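Amy13K (PDB 6B3P) binds starch-derived maltooligosaccharides such as maltoheptaose through family 26 carbohydrate-binding modules, probably holding starch close to the surface-anchored alpha-amylase of which they are part. Local coordinates at residues 28-33 with 60-65; 15-20 with 33-38; 4-9 with 44-49; 82-87 with 183-188. One frame throughout, in Å; residues are numbered along the deposited sequence.

The four contacts run from the sugar site at one end of the chain to the junction between its two halves, and all reach one mixed sheet. Contact 1, about 20 Å from the chain's centre to its own, is partly buried and ligand-lined, built on a loop indole and a strand amide. Contact 2, mostly buried, joins two strands by backbone bonds; it shares Lys-33 and the glucose units with contact 1. Contact 3, partly buried, is the regular strand pairing, with an inward, largely apolar face and a mixed face of polar groups and an indole; it touches contact 2 through Met-35 and Thr-38. Contact 4, also partly buried, is polar, a carboxylate and waters linking strand 82-87 to a loop of the other half.

Contact 1 (28-33 with 60-65); sequences GEWPGK and ILNDDG. With GLC (alpha-D-glucopyranose), chain C; GLC (alpha-D-glucopyranose), chain B; FMT (formic acid), chain S.
The indole of Trp-30 lies between protein and sugar, with the amide nitrogen of Asn-62 over one face and a glucose of the bound oligosaccharide over the other. With CG opposite the backbone N about the CA-CB bond (chi1 -177°), the ring reaches between the two. On the sugar side, glucose C2 sits over the centre of the ring, 3.4 Å above its plane, and the sugar's O5 approaches Trp-30 CG. Ile-60 closes an edge: its CG2 lies near the indole plane, 3.7 Å from Trp-30 CH2, while its CD1 comes within 3.8 Å of C1 of the next glucose. The Asn-62 amide is turned 48° from the indole and is gripped at both ends. Its ND2 gives a nearly straight hydrogen bond to Pro-31 O (2.9 Å, 165°) close to the amide's own plane. Its OD1 offers a lone pair to Asp-64 N at 2.7 Å, which makes an Asx turn and fixes the rotation of the group. Pro-31, joined to Trp-30 by a cis peptide bond, packs CB against Gly-65 N at 3.5 Å and CG against Asp-64 OD1 at 3.3 Å. A water bridges Gly-32 O and Asp-64 OD1. With Tyr-18 meeting the indole edge-to-face and Gln-69 touching both Trp-30 and Ile-60, the arrangement is the aromatic platform of a starch-binding module of family 26, where a tryptophan face stacks on a glucose ring.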
# COMPACT_ATOMS: atom_id res chain seq x y z
N GLY A 28 0.36 -11.31 -14.13
CA GLY A 28 0.77 -12.70 -14.29
C GLY A 28 -0.16 -13.47 -15.21
O GLY A 28 -1.22 -12.99 -15.58
N GLU A 29 0.27 -14.68 -15.58
CA GLU A 29 -0.57 -15.57 -16.38
C GLU A 29 -1.88 -15.84 -15.66
O GLU A 29 -1.97 -15.67 -14.45
CB GLU A 29 0.16 -16.89 -16.67
CG GLU A 29 1.33 -16.77 -17.63
CD GLU A 29 1.93 -18.12 -17.98
OE1 GLU A 29 1.39 -19.15 -17.52
OE2 GLU A 29 2.95 -18.15 -18.71
N TRP A 30 -2.89 -16.26 -16.42
CA TRP A 30 -4.19 -16.60 -15.86
C TRP A 30 -4.01 -17.53 -14.66
O TRP A 30 -3.21 -18.47 -14.72
CB TRP A 30 -5.07 -17.27 -16.93
CG TRP A 30 -6.45 -17.57 -16.44
CD1 TRP A 30 -6.91 -18.77 -15.97
CD2 TRP A 30 -7.54 -16.65 -16.36
NE1 TRP A 30 -8.23 -18.65 -15.61
CE2 TRP A 30 -8.64 -17.37 -15.83
CE3 TRP A 30 -7.70 -15.30 -16.67
CZ2 TRP A 30 -9.88 -16.77 -15.62
CZ3 TRP A 30 -8.94 -14.71 -16.46
CH2 TRP A 30 -10.01 -15.44 -15.94
N PRO A 31 -4.75 -17.29 -13.56
CA PRO A 31 -5.83 -16.32 -13.30
C PRO A 31 -5.39 -14.93 -12.85
O PRO A 31 -6.24 -14.14 -12.44
CB PRO A 31 -6.62 -17.01 -12.19
CG PRO A 31 -5.59 -17.74 -11.41
CD PRO A 31 -4.56 -18.20 -12.42
N GLY A 32 -4.10 -14.62 -12.93
CA GLY A 32 -3.61 -13.32 -12.52
C GLY A 32 -3.14 -13.30 -11.08
O GLY A 32 -2.65 -14.30 -10.56
N LYS A 33 -3.30 -12.15 -10.43
CA LYS A 33 -2.81 -11.96 -9.07
C LYS A 33 -3.91 -12.11 -8.02
O LYS A 33 -4.95 -11.46 -8.09
CB LYS A 33 -2.17 -10.58 -8.93
CG LYS A 33 -1.46 -10.38 -7.60
CD LYS A 33 -0.64 -9.11 -7.59
CE LYS A 33 0.15 -8.98 -6.29
NZ LYS A 33 0.89 -7.70 -6.21
N ILE A 60 -10.09 -8.69 -15.76
CA ILE A 60 -11.02 -9.79 -15.53
C ILE A 60 -10.90 -10.26 -14.09
O ILE A 60 -9.88 -10.82 -13.69
CB ILE A 60 -10.78 -10.97 -16.49
CG1 ILE A 60 -11.08 -10.55 -17.93
CG2 ILE A 60 -11.67 -12.16 -16.10
CD1 ILE A 60 -10.70 -11.59 -18.97
N LEU A 61 -11.94 -10.01 -13.31
CA LEU A 61 -12.04 -10.53 -11.95
C LEU A 61 -12.54 -11.97 -12.02
O LEU A 61 -13.44 -12.28 -12.80
CB LEU A 61 -12.97 -9.66 -11.10
CG LEU A 61 -12.47 -8.23 -10.86
CD1 LEU A 61 -13.61 -7.33 -10.39
CD2 LEU A 61 -11.33 -8.22 -9.85
N ASN A 62 -11.95 -12.84 -11.21
CA ASN A 62 -12.21 -14.28 -11.29
C ASN A 62 -12.02 -14.95 -9.93
O ASN A 62 -11.55 -14.32 -8.99
CB ASN A 62 -11.29 -14.92 -12.34
CG ASN A 62 -9.82 -14.77 -12.00
OD1 ASN A 62 -9.34 -15.35 -11.03
ND2 ASN A 62 -9.09 -14.01 -12.81
N ASP A 63 -12.39 -16.22 -9.83
CA ASP A 63 -12.25 -16.95 -8.56
C ASP A 63 -10.93 -17.73 -8.52
O ASP A 63 -10.88 -18.85 -8.02
CB ASP A 63 -13.44 -17.89 -8.33
CG ASP A 63 -13.62 -18.93 -9.43
OD1 ASP A 63 -12.79 -18.98 -10.37
OD2 ASP A 63 -14.59 -19.70 -9.34
N ASP A 64 -9.88 -17.11 -9.04
CA ASP A 64 -8.51 -17.60 -8.89
C ASP A 64 -8.29 -18.99 -9.48
O ASP A 64 -7.63 -19.84 -8.87
CB ASP A 64 -8.12 -17.59 -7.41
CG ASP A 64 -6.61 -17.50 -7.19
OD1 ASP A 64 -5.86 -17.32 -8.18
OD2 ASP A 64 -6.17 -17.58 -6.03
N GLY A 65 -8.83 -19.22 -10.67
CA GLY A 65 -8.54 -20.44 -11.42
C GLY A 65 -9.50 -21.59 -11.18
O GLY A 65 -9.16 -22.73 -11.49
C1 GLC C . -8.42 -18.17 -19.50
C2 GLC C . -9.60 -17.26 -19.26
C3 GLC C . -9.72 -16.30 -20.44
C4 GLC C . -8.42 -15.57 -20.70
C5 GLC C . -7.28 -16.56 -20.82
C6 GLC C . -5.97 -15.80 -20.99
O2 GLC C . -10.78 -18.01 -19.05
O3 GLC C . -10.73 -15.36 -20.21
O4 GLC C . -8.53 -14.78 -21.85
O5 GLC C . -7.26 -17.37 -19.68
O6 GLC C . -4.83 -16.61 -20.95
C1 GLC B . -8.63 -13.38 -21.64
C2 GLC B . -9.75 -12.81 -22.47
C3 GLC B . -9.38 -12.72 -23.94
C4 GLC B . -8.02 -12.05 -24.10
C5 GLC B . -6.99 -12.68 -23.18
C6 GLC B . -5.61 -12.03 -23.24
O2 GLC B . -10.87 -13.60 -22.26
O3 GLC B . -10.37 -12.06 -24.66
O4 GLC B . -7.65 -12.15 -25.46
O5 GLC B . -7.47 -12.63 -21.87
O6 GLC B . -4.65 -12.65 -22.42
C FMT S . -1.22 -7.25 -2.97
O1 FMT S . -1.39 -7.12 -4.17
O2 FMT S . -1.07 -6.28 -2.24
O HOH W 1 -3.31 -16.35 -8.64

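Contact 2 (15-20 with 33-38); sequences VAAYIY and KTMTAT. With GLC (alpha-D-glucopyranose), chain B; GLC (alpha-D-glucopyranose), chain C; FMT (formic acid), chain S.
Ala-16 and Thr-34 form a non-hydrogen-bonded antiparallel pair whose CA atoms are 4.0 Å apart, and around them the contact is tight. Ala-17 and Lys-33 make the adjoining hydrogen-bonded pair, with Ala-17 N 2.9 Å from Lys-33 O and Lys-33 N 3.0 Å from Ala-17 O. Met-35 N then meets Val-15 O at 2.9 Å in an almost straight bond (175°). The Met-35 chain bends at its last torsion (chi3 73°), bringing SD to 4.2 Å from Ala-17 CB. Toward solvent the grip slackens: the extended Lys-33 chain leads off to His-48 O, with a weak bond to a formate, and Thr-34 OG1 turns to Asp-64. Farther along strand 16-20 the partner is sugar. Tyr-18 OH hydrogen-bonds glucose O6 at 2.5 Å, and the face of Tyr-20 lies against the same glucose, C6 being 3.7 Å from Tyr-20 CD1. Replacing Tyr-20 by alanine would probably strip this glucose of its aromatic backing and leave Asp-72 without the hydroxyl it now bonds. Strand 16-20 lies between 57-62 and 33-37 in the sheet, and Met-35 reaches inward to Ile-5, Tyr-7 and Tyr-45 of strands 2-8 and 44-50.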
# COMPACT_ATOMS: atom_id res chain seq x y z
N VAL A 15 -10.18 -15.13 -4.80
CA VAL A 15 -10.36 -14.38 -6.03
C VAL A 15 -9.05 -13.75 -6.49
O VAL A 15 -8.12 -13.56 -5.70
CB VAL A 15 -11.42 -13.28 -5.86
CG1 VAL A 15 -12.80 -13.89 -5.73
CG2 VAL A 15 -11.09 -12.40 -4.66
N ALA A 16 -8.99 -13.43 -7.78
CA ALA A 16 -7.79 -12.86 -8.38
C ALA A 16 -8.17 -11.86 -9.46
O ALA A 16 -9.30 -11.85 -9.96
CB ALA A 16 -6.91 -13.96 -8.96
N ALA A 17 -7.21 -11.00 -9.81
CA ALA A 17 -7.38 -10.02 -10.87
C ALA A 17 -6.43 -10.33 -12.02
O ALA A 17 -5.21 -10.36 -11.84
CB ALA A 17 -7.13 -8.61 -10.34
N TYR A 18 -7.00 -10.59 -13.19
CA TYR A 18 -6.23 -10.80 -14.41
C TYR A 18 -6.26 -9.54 -15.25
O TYR A 18 -7.33 -9.04 -15.59
CB TYR A 18 -6.76 -12.00 -15.20
CG TYR A 18 -6.02 -12.27 -16.48
CD1 TYR A 18 -4.74 -12.80 -16.47
CD2 TYR A 18 -6.61 -12.01 -17.71
CE1 TYR A 18 -4.06 -13.06 -17.64
CE2 TYR A 18 -5.94 -12.25 -18.89
CZ TYR A 18 -4.66 -12.78 -18.85
OH TYR A 18 -3.99 -13.03 -20.03
N ILE A 19 -5.08 -9.04 -15.59
CA ILE A 19 -4.94 -7.77 -16.30
C ILE A 19 -4.16 -8.02 -17.59
O ILE A 19 -3.16 -8.73 -17.57
CB ILE A 19 -4.23 -6.71 -15.43
CG1 ILE A 19 -5.07 -6.42 -14.18
CG2 ILE A 19 -3.99 -5.42 -16.23
CD1 ILE A 19 -4.33 -5.65 -13.11
N TYR A 20 -4.63 -7.45 -18.70
CA TYR A 20 -3.97 -7.71 -19.97
C TYR A 20 -4.10 -6.59 -21.00
O TYR A 20 -5.08 -5.85 -21.02
CB TYR A 20 -4.51 -9.01 -20.59
CG TYR A 20 -5.95 -8.93 -21.07
CD1 TYR A 20 -6.25 -8.52 -22.36
CD2 TYR A 20 -7.00 -9.29 -20.24
CE1 TYR A 20 -7.55 -8.46 -22.81
CE2 TYR A 20 -8.31 -9.23 -20.68
CZ TYR A 20 -8.58 -8.82 -21.97
OH TYR A 20 -9.88 -8.75 -22.43
N LYS A 33 -3.30 -12.15 -10.43
CA LYS A 33 -2.81 -11.96 -9.07
C LYS A 33 -3.91 -12.11 -8.02
O LYS A 33 -4.95 -11.46 -8.09
CB LYS A 33 -2.17 -10.58 -8.93
CG LYS A 33 -1.46 -10.38 -7.60
CD LYS A 33 -0.64 -9.11 -7.59
CE LYS A 33 0.15 -8.98 -6.29
NZ LYS A 33 0.89 -7.70 -6.21
N THR A 34 -3.66 -12.98 -7.05
CA THR A 34 -4.61 -13.22 -5.96
C THR A 34 -4.83 -11.95 -5.15
O THR A 34 -3.87 -11.25 -4.81
CB THR A 34 -4.13 -14.35 -5.02
OG1 THR A 34 -3.90 -15.54 -5.77
CG2 THR A 34 -5.16 -14.63 -3.92
N MET A 35 -6.09 -11.67 -4.85
CA MET A 35 -6.45 -10.50 -4.06
C MET A 35 -6.60 -10.89 -2.60
O MET A 35 -7.27 -11.88 -2.27
CB MET A 35 -7.75 -9.88 -4.59
CG MET A 35 -7.73 -9.65 -6.09
SD MET A 35 -9.25 -8.93 -6.74
CE MET A 35 -9.11 -7.25 -6.16
N THR A 36 -5.97 -10.12 -1.72
CA THR A 36 -5.95 -10.42 -0.29
C THR A 36 -7.10 -9.74 0.43
O THR A 36 -7.49 -8.63 0.06
CB THR A 36 -4.61 -9.99 0.35
OG1 THR A 36 -3.52 -10.56 -0.39
CG2 THR A 36 -4.52 -10.43 1.81
N ALA A 37 -7.64 -10.41 1.44
CA ALA A 37 -8.71 -9.85 2.26
C ALA A 37 -8.35 -8.45 2.74
O ALA A 37 -7.30 -8.23 3.34
CB ALA A 37 -9.00 -10.75 3.46
N THR A 38 -9.23 -7.49 2.45
CA THR A 38 -8.98 -6.09 2.75
C THR A 38 -9.06 -5.83 4.25
O THR A 38 -10.06 -6.15 4.89
CB THR A 38 -9.99 -5.18 2.02
OG1 THR A 38 -10.01 -5.52 0.62
CG2 THR A 38 -9.62 -3.72 2.18
C1 GLC B . -8.63 -13.38 -21.64
C2 GLC B . -9.75 -12.81 -22.47
C3 GLC B . -9.38 -12.72 -23.94
C4 GLC B . -8.02 -12.05 -24.10
C5 GLC B . -6.99 -12.68 -23.18
C6 GLC B . -5.61 -12.03 -23.24
O2 GLC B . -10.87 -13.60 -22.26
O3 GLC B . -10.37 -12.06 -24.66
O4 GLC B . -7.65 -12.15 -25.46
O5 GLC B . -7.47 -12.63 -21.87
O6 GLC B . -4.65 -12.65 -22.42
C1 GLC C . -8.42 -18.17 -19.50
C2 GLC C . -9.60 -17.26 -19.26
C3 GLC C . -9.72 -16.30 -20.44
C4 GLC C . -8.42 -15.57 -20.70
C5 GLC C . -7.28 -16.56 -20.82
C6 GLC C . -5.97 -15.80 -20.99
O2 GLC C . -10.78 -18.01 -19.05
O3 GLC C . -10.73 -15.36 -20.21
O4 GLC C . -8.53 -14.78 -21.85
O5 GLC C . -7.26 -17.37 -19.68
O6 GLC C . -4.83 -16.61 -20.95
C FMT S . -1.22 -7.25 -2.97
O1 FMT S . -1.39 -7.12 -4.17
O2 FMT S . -1.07 -6.28 -2.24
O HOH W 2 -8.66 -14.22 -2.42

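Contact 3 (4-9 with 44-49); sequences TINYKS and WYTMHL. With FMT (formic acid), chain S; EDO (1,2-ethanediol), chain L.
From Thr-4 opposite His-48 to Lys-8 opposite Trp-44, the strands run antiparallel with axes 4.5 Å apart at 160°, the Ile-5/Met-47 and Tyr-7/Tyr-45 pairs each closed by two backbone hydrogen bonds. On the face that carries Asn-6, Lys-8 CB stands over the six-membered ring of Trp-44, 3.7 Å from its centroid and 7° off the normal, a CH-pi contact. The lysine chain runs on extended, and a water accepts from both Lys-8 NZ and Trp-44 NE1. Asn-6 OD1 uses an in-plane lone pair to take the hydroxyl of Thr-46, with OG1 at 2.8 Å; Asn-6 ND2 is bound by Glu-84, and Thr-38 bonds the same threonine oxygen. This pairing belongs to the beta-sandwich fold of the starch-binding module: strand 2-8 sits between 44-50 and 82-87, antiparallel to the first and parallel to the second. The other face turns inward. There Met-47, folded back at chi2 (88°) and chi3, lies alongside Ile-5, its SD 4.0 Å from Ile-5 CD1. Tyr-45 comes past Ser-9, whose CB is 3.7 Å from Tyr-45 CE1. At the far end Thr-4 and His-48 lie side by side, Thr-4 CG2 3.5 Å from His-48 CE1, while NE2 of that imidazole is held by Ser-186 and His-48 N bonds formate O1 at 2.7 Å.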
# COMPACT_ATOMS: atom_id res chain seq x y z
N THR A 4 -4.31 0.01 -7.76
CA THR A 4 -4.96 -0.68 -6.65
C THR A 4 -6.37 -1.04 -7.08
O THR A 4 -7.10 -0.20 -7.60
CB THR A 4 -5.00 0.18 -5.37
OG1 THR A 4 -3.66 0.58 -5.03
CG2 THR A 4 -5.61 -0.60 -4.21
N ILE A 5 -6.75 -2.29 -6.86
CA ILE A 5 -8.11 -2.74 -7.16
C ILE A 5 -8.72 -3.39 -5.94
O ILE A 5 -8.16 -4.32 -5.37
CB ILE A 5 -8.13 -3.74 -8.33
CG1 ILE A 5 -7.58 -3.09 -9.60
CG2 ILE A 5 -9.56 -4.24 -8.58
CD1 ILE A 5 -7.35 -4.05 -10.75
N ASN A 6 -9.88 -2.87 -5.53
CA ASN A 6 -10.66 -3.45 -4.46
C ASN A 6 -11.92 -4.07 -5.04
O ASN A 6 -12.61 -3.45 -5.85
CB ASN A 6 -11.02 -2.41 -3.40
CG ASN A 6 -9.83 -1.55 -3.01
OD1 ASN A 6 -8.99 -1.96 -2.22
ND2 ASN A 6 -9.77 -0.34 -3.56
N TYR A 7 -12.22 -5.30 -4.63
CA TYR A 7 -13.34 -6.06 -5.16
C TYR A 7 -14.18 -6.64 -4.03
O TYR A 7 -13.67 -7.39 -3.19
CB TYR A 7 -12.82 -7.16 -6.09
CG TYR A 7 -13.85 -8.17 -6.56
CD1 TYR A 7 -15.13 -7.77 -6.95
CD2 TYR A 7 -13.54 -9.52 -6.63
CE1 TYR A 7 -16.06 -8.69 -7.39
CE2 TYR A 7 -14.46 -10.45 -7.07
CZ TYR A 7 -15.72 -10.03 -7.45
OH TYR A 7 -16.63 -10.96 -7.87
N LYS A 8 -15.45 -6.26 -3.99
CA LYS A 8 -16.40 -6.84 -3.05
C LYS A 8 -16.86 -8.16 -3.65
O LYS A 8 -17.75 -8.18 -4.50
CB LYS A 8 -17.57 -5.89 -2.80
CG LYS A 8 -18.46 -6.28 -1.63
CD LYS A 8 -19.65 -5.33 -1.55
CE LYS A 8 -20.32 -5.37 -0.19
NZ LYS A 8 -21.25 -4.22 -0.05
N SER A 9 -16.24 -9.25 -3.22
CA SER A 9 -16.36 -10.52 -3.93
C SER A 9 -17.79 -11.03 -4.03
O SER A 9 -18.54 -11.01 -3.05
CB SER A 9 -15.49 -11.59 -3.28
OG SER A 9 -15.61 -12.80 -4.01
N TRP A 44 -14.47 -7.51 1.25
CA TRP A 44 -13.64 -6.91 0.20
C TRP A 44 -12.29 -7.60 0.08
O TRP A 44 -11.76 -8.14 1.06
CB TRP A 44 -13.41 -5.42 0.48
CG TRP A 44 -14.63 -4.56 0.30
CD1 TRP A 44 -15.64 -4.38 1.20
CD2 TRP A 44 -14.97 -3.77 -0.84
NE1 TRP A 44 -16.58 -3.52 0.69
CE2 TRP A 44 -16.19 -3.13 -0.57
CE3 TRP A 44 -14.35 -3.53 -2.07
CZ2 TRP A 44 -16.81 -2.27 -1.47
CZ3 TRP A 44 -14.96 -2.68 -2.97
CH2 TRP A 44 -16.18 -2.06 -2.67
N TYR A 45 -11.74 -7.59 -1.13
CA TYR A 45 -10.40 -8.10 -1.39
C TYR A 45 -9.63 -7.09 -2.23
O TYR A 45 -10.21 -6.40 -3.07
CB TYR A 45 -10.46 -9.45 -2.10
CG TYR A 45 -11.15 -10.49 -1.26
CD1 TYR A 45 -12.53 -10.55 -1.21
CD2 TYR A 45 -10.42 -11.38 -0.50
CE1 TYR A 45 -13.17 -11.49 -0.42
CE2 TYR A 45 -11.04 -12.32 0.29
CZ TYR A 45 -12.42 -12.37 0.32
OH TYR A 45 -13.05 -13.32 1.11
N THR A 46 -8.32 -7.02 -1.99
CA THR A 46 -7.49 -5.97 -2.55
C THR A 46 -6.21 -6.52 -3.16
O THR A 46 -5.59 -7.42 -2.60
CB THR A 46 -7.12 -4.92 -1.47
OG1 THR A 46 -8.31 -4.32 -0.95
CG2 THR A 46 -6.21 -3.84 -2.04
N MET A 47 -5.83 -5.98 -4.32
CA MET A 47 -4.53 -6.25 -4.91
C MET A 47 -3.85 -4.95 -5.32
O MET A 47 -4.51 -3.99 -5.71
CB MET A 47 -4.65 -7.18 -6.13
CG MET A 47 -5.43 -6.60 -7.31
SD MET A 47 -4.42 -5.64 -8.46
CE MET A 47 -3.51 -6.94 -9.29
N HIS A 48 -2.53 -4.93 -5.20
CA HIS A 48 -1.72 -3.81 -5.65
C HIS A 48 -0.81 -4.26 -6.78
O HIS A 48 -0.44 -5.43 -6.86
CB HIS A 48 -0.89 -3.24 -4.50
CG HIS A 48 -1.71 -2.61 -3.42
ND1 HIS A 48 -1.98 -1.26 -3.37
CD2 HIS A 48 -2.33 -3.16 -2.34
CE1 HIS A 48 -2.73 -1.00 -2.31
NE2 HIS A 48 -2.95 -2.14 -1.67
N LEU A 49 -0.46 -3.32 -7.65
CA LEU A 49 0.38 -3.64 -8.80
C LEU A 49 1.06 -2.40 -9.34
O LEU A 49 0.51 -1.30 -9.27
CB LEU A 49 -0.45 -4.29 -9.90
CG LEU A 49 0.32 -5.07 -10.97
CD1 LEU A 49 0.85 -6.38 -10.41
CD2 LEU A 49 -0.57 -5.32 -12.19
C FMT S . -1.22 -7.25 -2.97
O1 FMT S . -1.39 -7.12 -4.17
O2 FMT S . -1.07 -6.28 -2.24
C1 EDO L . -16.47 -12.91 0.55
O1 EDO L . -15.91 -13.39 1.79
C2 EDO L . -17.85 -13.52 0.34
O2 EDO L . -17.73 -14.94 0.13
O HOH W 3 -19.36 -2.73 1.84

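Contact 4 (82-87 with 183-188); sequences EAEYWF and TSTSTE. With FMT (formic acid), chain D.
Thr-183 begins the meeting of the loop 183-188 with strand 82-87, a junction between the sheet of the first starch-binding module and the loop that leads into strand 188-192 of the second half. The contact is largely polar, and an ST turn shapes the loop. At Thr-183, CA lies 3.6 Å from Glu-82 OE2, and its carbonyl O accepts a hydrogen bond from a water that also donates to Glu-82 OE2; that carboxylate oxygen is further held in a salt bridge by Lys-160. Ser-184 follows, pressing CB against Glu-84 OE1 at 3.5 Å, while its OG accepts from Ser-186 N, the bond that defines the turn. Thr-185 is then clasped by both oxygens of Glu-84. Its backbone N bonds OE1 at 3.0 Å from the syn side, 25° out of the carboxylate plane, and its OG1 donates to the syn lone pair of Glu-84 OE2 at 2.6 Å. The glutamate reaches this far because its chain is extended, with CG anti to the backbone N (chi1 -177°), and its CG passes over the rim of one face of Trp-86. That indole meets the methyl of Thr-185 at its edge, CZ2 to CG2 being 3.9 Å. A leucine in place of Glu-84 would probably leave Thr-185 N and OG1 without their acceptors and deprive Asn-6 ND2 of its stronger partner. Thr-187 closes the loop on itself: its OG1 accepts a hydrogen bond from Thr-183 N at 3.1 Å and donates one to Ser-184 O.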
# COMPACT_ATOMS: atom_id res chain seq x y z
N GLU A 82 -1.31 7.27 -11.08
CA GLU A 82 -1.87 6.31 -10.13
C GLU A 82 -3.34 6.07 -10.42
O GLU A 82 -3.98 6.88 -11.09
CB GLU A 82 -1.70 6.81 -8.69
CG GLU A 82 -2.37 8.15 -8.43
CD GLU A 82 -1.94 8.76 -7.11
OE1 GLU A 82 -0.78 9.22 -7.02
OE2 GLU A 82 -2.75 8.76 -6.17
N ALA A 83 -3.88 4.98 -9.90
CA ALA A 83 -5.30 4.67 -10.06
C ALA A 83 -5.77 3.66 -9.02
O ALA A 83 -5.14 2.62 -8.84
CB ALA A 83 -5.57 4.14 -11.46
N GLU A 84 -6.85 3.99 -8.32
CA GLU A 84 -7.50 3.04 -7.43
C GLU A 84 -8.94 2.79 -7.87
O GLU A 84 -9.69 3.74 -8.12
CB GLU A 84 -7.49 3.53 -5.98
CG GLU A 84 -8.10 2.52 -5.02
CD GLU A 84 -7.83 2.82 -3.56
OE1 GLU A 84 -7.39 3.95 -3.25
OE2 GLU A 84 -8.07 1.93 -2.72
N TYR A 85 -9.30 1.52 -7.97
CA TYR A 85 -10.64 1.12 -8.40
C TYR A 85 -11.36 0.35 -7.31
O TYR A 85 -10.74 -0.36 -6.52
CB TYR A 85 -10.56 0.26 -9.67
CG TYR A 85 -10.09 0.98 -10.90
CD1 TYR A 85 -10.98 1.69 -11.70
CD2 TYR A 85 -8.76 0.95 -11.28
CE1 TYR A 85 -10.55 2.35 -12.84
CE2 TYR A 85 -8.32 1.60 -12.41
CZ TYR A 85 -9.22 2.30 -13.19
OH TYR A 85 -8.78 2.96 -14.32
N TRP A 86 -12.68 0.51 -7.27
CA TRP A 86 -13.55 -0.31 -6.44
C TRP A 86 -14.56 -1.01 -7.33
O TRP A 86 -15.24 -0.36 -8.12
CB TRP A 86 -14.27 0.53 -5.38
CG TRP A 86 -13.38 1.06 -4.30
CD1 TRP A 86 -13.18 0.52 -3.06
CD2 TRP A 86 -12.57 2.25 -4.35
NE1 TRP A 86 -12.30 1.29 -2.35
CE2 TRP A 86 -11.91 2.35 -3.11
CE3 TRP A 86 -12.35 3.22 -5.33
CZ2 TRP A 86 -11.04 3.40 -2.83
CZ3 TRP A 86 -11.48 4.26 -5.04
CH2 TRP A 86 -10.83 4.34 -3.80
N PHE A 87 -14.66 -2.33 -7.21
CA PHE A 87 -15.66 -3.07 -7.98
C PHE A 87 -16.71 -3.66 -7.05
O PHE A 87 -16.44 -4.60 -6.29
CB PHE A 87 -15.02 -4.17 -8.82
CG PHE A 87 -15.91 -4.68 -9.91
CD1 PHE A 87 -16.93 -5.58 -9.62
CD2 PHE A 87 -15.76 -4.24 -11.21
CE1 PHE A 87 -17.76 -6.05 -10.62
CE2 PHE A 87 -16.59 -4.71 -12.21
CZ PHE A 87 -17.59 -5.61 -11.92
N THR A 183 -0.82 6.80 -2.53
CA THR A 183 -1.30 6.46 -3.87
C THR A 183 -2.59 5.63 -3.82
O THR A 183 -3.15 5.30 -4.86
CB THR A 183 -0.23 5.68 -4.65
OG1 THR A 183 0.18 4.54 -3.88
CG2 THR A 183 0.97 6.57 -4.94
N SER A 184 -3.05 5.31 -2.62
CA SER A 184 -4.26 4.52 -2.46
C SER A 184 -4.69 4.49 -0.99
O SER A 184 -3.98 5.02 -0.13
CB SER A 184 -4.05 3.09 -2.96
OG SER A 184 -3.36 2.32 -2.00
N THR A 185 -5.83 3.87 -0.72
CA THR A 185 -6.35 3.77 0.64
C THR A 185 -5.56 2.76 1.49
O THR A 185 -5.78 2.67 2.70
CB THR A 185 -7.83 3.36 0.64
OG1 THR A 185 -8.01 2.17 -0.14
CG2 THR A 185 -8.70 4.47 0.07
N SER A 186 -4.67 2.01 0.86
CA SER A 186 -3.85 1.03 1.56
C SER A 186 -2.41 1.05 1.06
O SER A 186 -1.86 0.03 0.65
CB SER A 186 -4.45 -0.37 1.41
OG SER A 186 -4.56 -0.73 0.05
N THR A 187 -1.80 2.23 1.09
CA THR A 187 -0.43 2.41 0.64
C THR A 187 0.54 1.76 1.63
O THR A 187 0.41 1.93 2.84
CB THR A 187 -0.08 3.90 0.49
OG1 THR A 187 -0.97 4.51 -0.45
CG2 THR A 187 1.36 4.09 0.01
N GLU A 188 1.51 1.02 1.10
CA GLU A 188 2.49 0.33 1.92
C GLU A 188 3.91 0.61 1.43
O GLU A 188 4.18 0.55 0.23
CB GLU A 188 2.21 -1.17 1.93
CG GLU A 188 3.04 -1.95 2.94
CD GLU A 188 2.65 -3.42 3.01
OE1 GLU A 188 2.03 -3.92 2.05
OE2 GLU A 188 2.96 -4.07 4.03
C FMT D . -3.25 10.53 -12.34
O1 FMT D . -2.67 9.72 -11.63
O2 FMT D . -2.64 11.34 -13.03
O HOH W 4 -5.11 6.71 -6.16
O HOH W 5 -3.11 2.88 -6.40